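Local coordinates for protein beta-1,4-mannanase (Aplysia kurodai, PDB 3VUP) that probably hydrolyses internal beta-1,4-mannosidic linkages of dietary mannan in the digestive fluid of the sea hare, at residues M88-K93 with P143-V148; H147-H151 with T213-G217. All blocks are in the same frame, centred on the assembly; numbering follows the deposited sequence. Where two conformers were deposited one is given.

Interaction 1. Residues M88-K93 with P143-V148; sequences MLDDMK and PIVNHV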
# COMPACT_ATOMS: atom_id res chain seq x y z
N MET A 88 4.43 -5.69 -19.78
CA MET A 88 4.37 -5.15 -18.43
C MET A 88 4.94 -3.74 -18.29
O MET A 88 4.35 -2.90 -17.63
CB MET A 88 5.07 -6.10 -17.46
CG MET A 88 5.00 -5.68 -16.00
SD MET A 88 3.30 -5.52 -15.42
CE MET A 88 3.58 -5.57 -13.65
N LEU A 89 6.11 -3.48 -18.88
CA LEU A 89 6.71 -2.17 -18.75
C LEU A 89 5.82 -1.11 -19.41
O LEU A 89 5.51 -0.09 -18.81
CB LEU A 89 8.13 -2.15 -19.33
CG LEU A 89 9.10 -3.17 -18.72
CD1 LEU A 89 10.47 -3.01 -19.34
CD2 LEU A 89 9.17 -3.05 -17.21
N ASP A 90 5.40 -1.37 -20.64
CA ASP A 90 4.45 -0.49 -21.33
C ASP A 90 3.16 -0.31 -20.53
O ASP A 90 2.61 0.79 -20.48
CB ASP A 90 4.09 -1.04 -22.72
CG ASP A 90 5.25 -0.97 -23.71
OD1 ASP A 90 6.16 -0.14 -23.54
OD2 ASP A 90 5.22 -1.75 -24.68
N ASP A 91 2.68 -1.39 -19.92
CA ASP A 91 1.44 -1.36 -19.17
C ASP A 91 1.55 -0.42 -17.98
O ASP A 91 0.64 0.38 -17.71
CB ASP A 91 1.07 -2.75 -18.66
CG ASP A 91 0.74 -3.73 -19.77
OD1 ASP A 91 0.43 -3.31 -20.92
OD2 ASP A 91 0.77 -4.95 -19.48
N MET A 92 2.66 -0.51 -17.25
CA MET A 92 2.83 0.33 -16.07
C MET A 92 2.96 1.80 -16.46
O MET A 92 2.39 2.68 -15.81
CB MET A 92 4.01 -0.15 -15.24
CG MET A 92 3.81 -1.54 -14.63
SD MET A 92 2.38 -1.68 -13.52
CE MET A 92 2.87 -0.59 -12.17
N LYS A 93 3.67 2.08 -17.56
CA LYS A 93 3.77 3.45 -18.04
C LYS A 93 2.41 3.97 -18.49
O LYS A 93 2.04 5.10 -18.17
CB LYS A 93 4.80 3.57 -19.17
CG LYS A 93 4.75 4.94 -19.86
CD LYS A 93 6.09 5.36 -20.43
CE LYS A 93 6.07 6.85 -20.76
NZ LYS A 93 4.95 7.22 -21.68
N PRO A 143 13.64 -3.19 -13.28
CA PRO A 143 13.20 -2.77 -14.62
C PRO A 143 11.88 -1.98 -14.63
O PRO A 143 11.76 -1.00 -15.36
CB PRO A 143 13.07 -4.09 -15.37
CG PRO A 143 14.12 -4.96 -14.74
CD PRO A 143 14.09 -4.60 -13.28
N ILE A 144 10.92 -2.40 -13.82
CA ILE A 144 9.65 -1.68 -13.75
C ILE A 144 9.85 -0.26 -13.21
O ILE A 144 9.38 0.72 -13.81
CB ILE A 144 8.62 -2.44 -12.89
CG1 ILE A 144 8.18 -3.73 -13.61
CG2 ILE A 144 7.42 -1.54 -12.59
CD1 ILE A 144 7.44 -4.70 -12.71
N VAL A 145 10.54 -0.15 -12.08
CA VAL A 145 10.76 1.13 -11.43
C VAL A 145 11.54 2.07 -12.33
O VAL A 145 11.22 3.26 -12.43
CB VAL A 145 11.47 0.92 -10.08
CG1 VAL A 145 11.95 2.24 -9.49
CG2 VAL A 145 10.55 0.20 -9.10
N ASN A 146 12.56 1.54 -12.99
CA ASN A 146 13.35 2.35 -13.90
C ASN A 146 12.52 2.86 -15.08
O ASN A 146 12.68 4.00 -15.51
CB ASN A 146 14.54 1.56 -14.43
CG ASN A 146 15.39 2.37 -15.37
OD1 ASN A 146 16.05 3.33 -14.95
ND2 ASN A 146 15.39 2.00 -16.64
N HIS A 147 11.64 2.01 -15.59
CA HIS A 147 10.87 2.36 -16.78
C HIS A 147 9.94 3.54 -16.53
O HIS A 147 9.68 4.33 -17.44
CB HIS A 147 10.06 1.16 -17.24
CG HIS A 147 9.42 1.35 -18.58
ND1 HIS A 147 10.14 1.31 -19.75
CD2 HIS A 147 8.14 1.61 -18.93
CE1 HIS A 147 9.33 1.52 -20.77
NE2 HIS A 147 8.11 1.71 -20.30
N VAL A 148 9.43 3.66 -15.31
CA VAL A 148 8.51 4.74 -14.96
C VAL A 148 9.15 5.76 -14.02
O VAL A 148 8.45 6.56 -13.40
CB VAL A 148 7.19 4.20 -14.35
CG1 VAL A 148 6.49 3.28 -15.34
CG2 VAL A 148 7.43 3.51 -13.00
O HOH W 1 6.25 2.24 -22.37

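Interaction 2. Residues H147-H151 with T213-G217; sequences HVKGH and TTDPG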
# COMPACT_ATOMS: atom_id res chain seq x y z
N HIS A 147 11.64 2.01 -15.59
CA HIS A 147 10.87 2.36 -16.78
C HIS A 147 9.94 3.54 -16.53
O HIS A 147 9.68 4.33 -17.44
CB HIS A 147 10.06 1.16 -17.24
CG HIS A 147 9.42 1.35 -18.58
ND1 HIS A 147 10.14 1.31 -19.75
CD2 HIS A 147 8.14 1.61 -18.93
CE1 HIS A 147 9.33 1.52 -20.77
NE2 HIS A 147 8.11 1.71 -20.30
N VAL A 148 9.43 3.66 -15.31
CA VAL A 148 8.51 4.74 -14.96
C VAL A 148 9.15 5.76 -14.02
O VAL A 148 8.45 6.56 -13.40
CB VAL A 148 7.19 4.20 -14.35
CG1 VAL A 148 6.49 3.28 -15.34
CG2 VAL A 148 7.43 3.51 -13.00
N LYS A 149 10.48 5.75 -13.95
CA LYS A 149 11.25 6.63 -13.07
C LYS A 149 10.79 8.07 -13.20
O LYS A 149 10.73 8.59 -14.32
CB LYS A 149 12.74 6.53 -13.43
CG LYS A 149 13.67 7.37 -12.56
CD LYS A 149 15.11 7.27 -13.06
CE LYS A 149 16.05 8.15 -12.25
NZ LYS A 149 17.39 8.28 -12.88
N GLY A 150 10.47 8.72 -12.09
CA GLY A 150 10.13 10.12 -12.09
C GLY A 150 8.74 10.48 -12.58
O GLY A 150 8.42 11.67 -12.63
N HIS A 151 7.91 9.50 -12.92
CA HIS A 151 6.61 9.81 -13.51
C HIS A 151 5.77 10.68 -12.57
O HIS A 151 5.60 10.34 -11.40
CB HIS A 151 5.85 8.54 -13.85
CG HIS A 151 4.75 8.75 -14.83
ND1 HIS A 151 3.62 9.49 -14.55
CD2 HIS A 151 4.61 8.33 -16.12
CE1 HIS A 151 2.84 9.51 -15.61
NE2 HIS A 151 3.41 8.82 -16.58
N THR A 213 17.02 3.20 -4.93
CA THR A 213 18.29 3.25 -5.64
C THR A 213 18.02 3.54 -7.12
O THR A 213 18.73 4.30 -7.77
CB THR A 213 19.07 1.91 -5.55
OG1 THR A 213 19.29 1.56 -4.18
CG2 THR A 213 20.42 2.02 -6.24
N THR A 214 16.96 2.94 -7.64
CA THR A 214 16.62 3.02 -9.05
C THR A 214 15.90 4.33 -9.40
O THR A 214 16.18 4.95 -10.42
CB THR A 214 15.79 1.80 -9.45
OG1 THR A 214 16.53 0.61 -9.16
CG2 THR A 214 15.45 1.82 -10.92
N ASP A 215 14.97 4.73 -8.53
CA ASP A 215 14.27 6.00 -8.65
C ASP A 215 14.34 6.68 -7.29
O ASP A 215 13.44 6.52 -6.46
CB ASP A 215 12.81 5.79 -9.06
CG ASP A 215 12.07 7.11 -9.27
OD1 ASP A 215 12.67 8.19 -9.07
OD2 ASP A 215 10.87 7.06 -9.63
N PRO A 216 15.44 7.42 -7.05
CA PRO A 216 15.66 7.97 -5.71
C PRO A 216 14.58 8.92 -5.22
O PRO A 216 14.45 9.10 -4.01
CB PRO A 216 16.99 8.72 -5.85
CG PRO A 216 17.66 8.10 -7.00
CD PRO A 216 16.59 7.62 -7.94
N GLY A 217 13.81 9.51 -6.12
CA GLY A 217 12.72 10.38 -5.74
C GLY A 217 11.37 9.71 -5.52
O GLY A 217 10.40 10.40 -5.22

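Interaction 1. Residues M88-K93 with P143-V148
Leu89 and His147 meet closely where helix 88-101 passes the C-terminal end of helix 130-147. The CB of Leu89 sits over the centre of the imidazole in a CH-pi contact, 3.8 Å from the ring centroid and only 10° off its normal. With CG anti to the backbone N (chi1 -170°), His147 reaches across to lie flat under that methylene, and its CD2 comes 3.1 Å from Leu89 O. Lys93 approaches the same ring at its edge through CB, while its ammonium runs on to a salt bridge with Asp97.

The polar link is indirect. One water, lying in the plane of the imidazole at its edge, donates to Asp90 OD1 at 2.7 Å and hydrogen-bonds to His147 NE2 at 2.8 Å. With an alanine in place of His147 the imidazole is gone, and the flank of Leu89 is likely to lose its cover while the water on Asp90 is left without its mate on the other helix.

Deeper in, the contact is mainly apolar. Leu89 sends CD2 against Ile144, meeting CG1 at 3.8 Å and touching the Pro143 carbonyl as well. Ile144 in turn spreads its branches between two methionines: CD1 meets Met88 CE, and CG2 meets Met92 CG at 4.1 Å. Val148, the first residue past the helix, presses CG1 against the backbone of Lys93, 3.8 Å from its N. Trp157 of strand 157-161 lies beneath, touching Met92, Ile144 and Val148.

The segment axes pass 9.4 Å apart at -43°, pointing broadly the same way. Such side-by-side packing of outer helices, with their inner side chains resting on a parallel strand, is characteristic of the (beta/alpha)8 TIM barrel.

Interaction 2. Residues H147-H151 with T213-G217
Gly150 and Asp215 supply the one direct hydrogen bond between the loop after helix 130-147 and the residue just past helix 197-214. Gly150 N donates to Asp215 OD2 at 3.0 Å, and the bond is nearly straight, with an N-H...O angle of 167°. The donor does not lie in the carboxylate plane but meets the oxygen from above it, 49° out. Asp215 carries CG anti to its own backbone N (chi1 -177°), which extends the carboxylate across to the loop. Its other oxygen, OD1, forms a salt bridge with Arg1 and takes a weak hydrogen bond from Gly217 N at 3.4 Å, so this buried acid holds the loop, the start of the chain and its own turn together.

Van der Waals contacts fill in around the bond. Lys149 lies obliquely across Asp215, its CG 3.7 Å from the carboxylate carbon CG, and its CA is 3.5 Å from OD2. Beyond CG the lysine runs out fully extended: CD passes 3.7 Å from Thr214 O, and CE comes up to Pro216 CD. That extension carries the ammonium past the acid; in the conformer described NZ stays 6.1 Å from Asp215 OD1, too far for a salt bridge, though opposite charges may still attract weakly at this range.

Backbone geometry presents the donor. Val148 to His151 form a type II beta turn, closed by His151 N to Val148 O at 3.0 Å, and Gly150 occupies its third position with the positive phi that this turn needs.

Both segments run off the ends of barrel helices and lead toward the next strands, 157-161 and 220-224. The contact therefore joins two successive alpha-to-beta loops of the TIM barrel, a type II turn on one side and a post-helical aspartate on the other.

Helix 130-147 and the loop that continues it serve both contacts, with His147 and Val148 common to the two ranges. Interaction 1 uses the helix's flank toward 88-101 and is partly buried: apolar side chains inside, a water-linked polar margin outside. Interaction 2 is a smaller, surface contact that turns the other way, toward the end of helix 197-214, and rests on a backbone-to-carboxylate bond rather than on apolar side-chain packing. Val145, on the helix face turned from 88-93, packs its CG1 against Thr214 and Asp215, so the two contacts abut. Asp97 also ties the regions, pairing with Lys93 and His151. Together they connect three neighbouring outer helices, 88-101, 130-147 and 197-214.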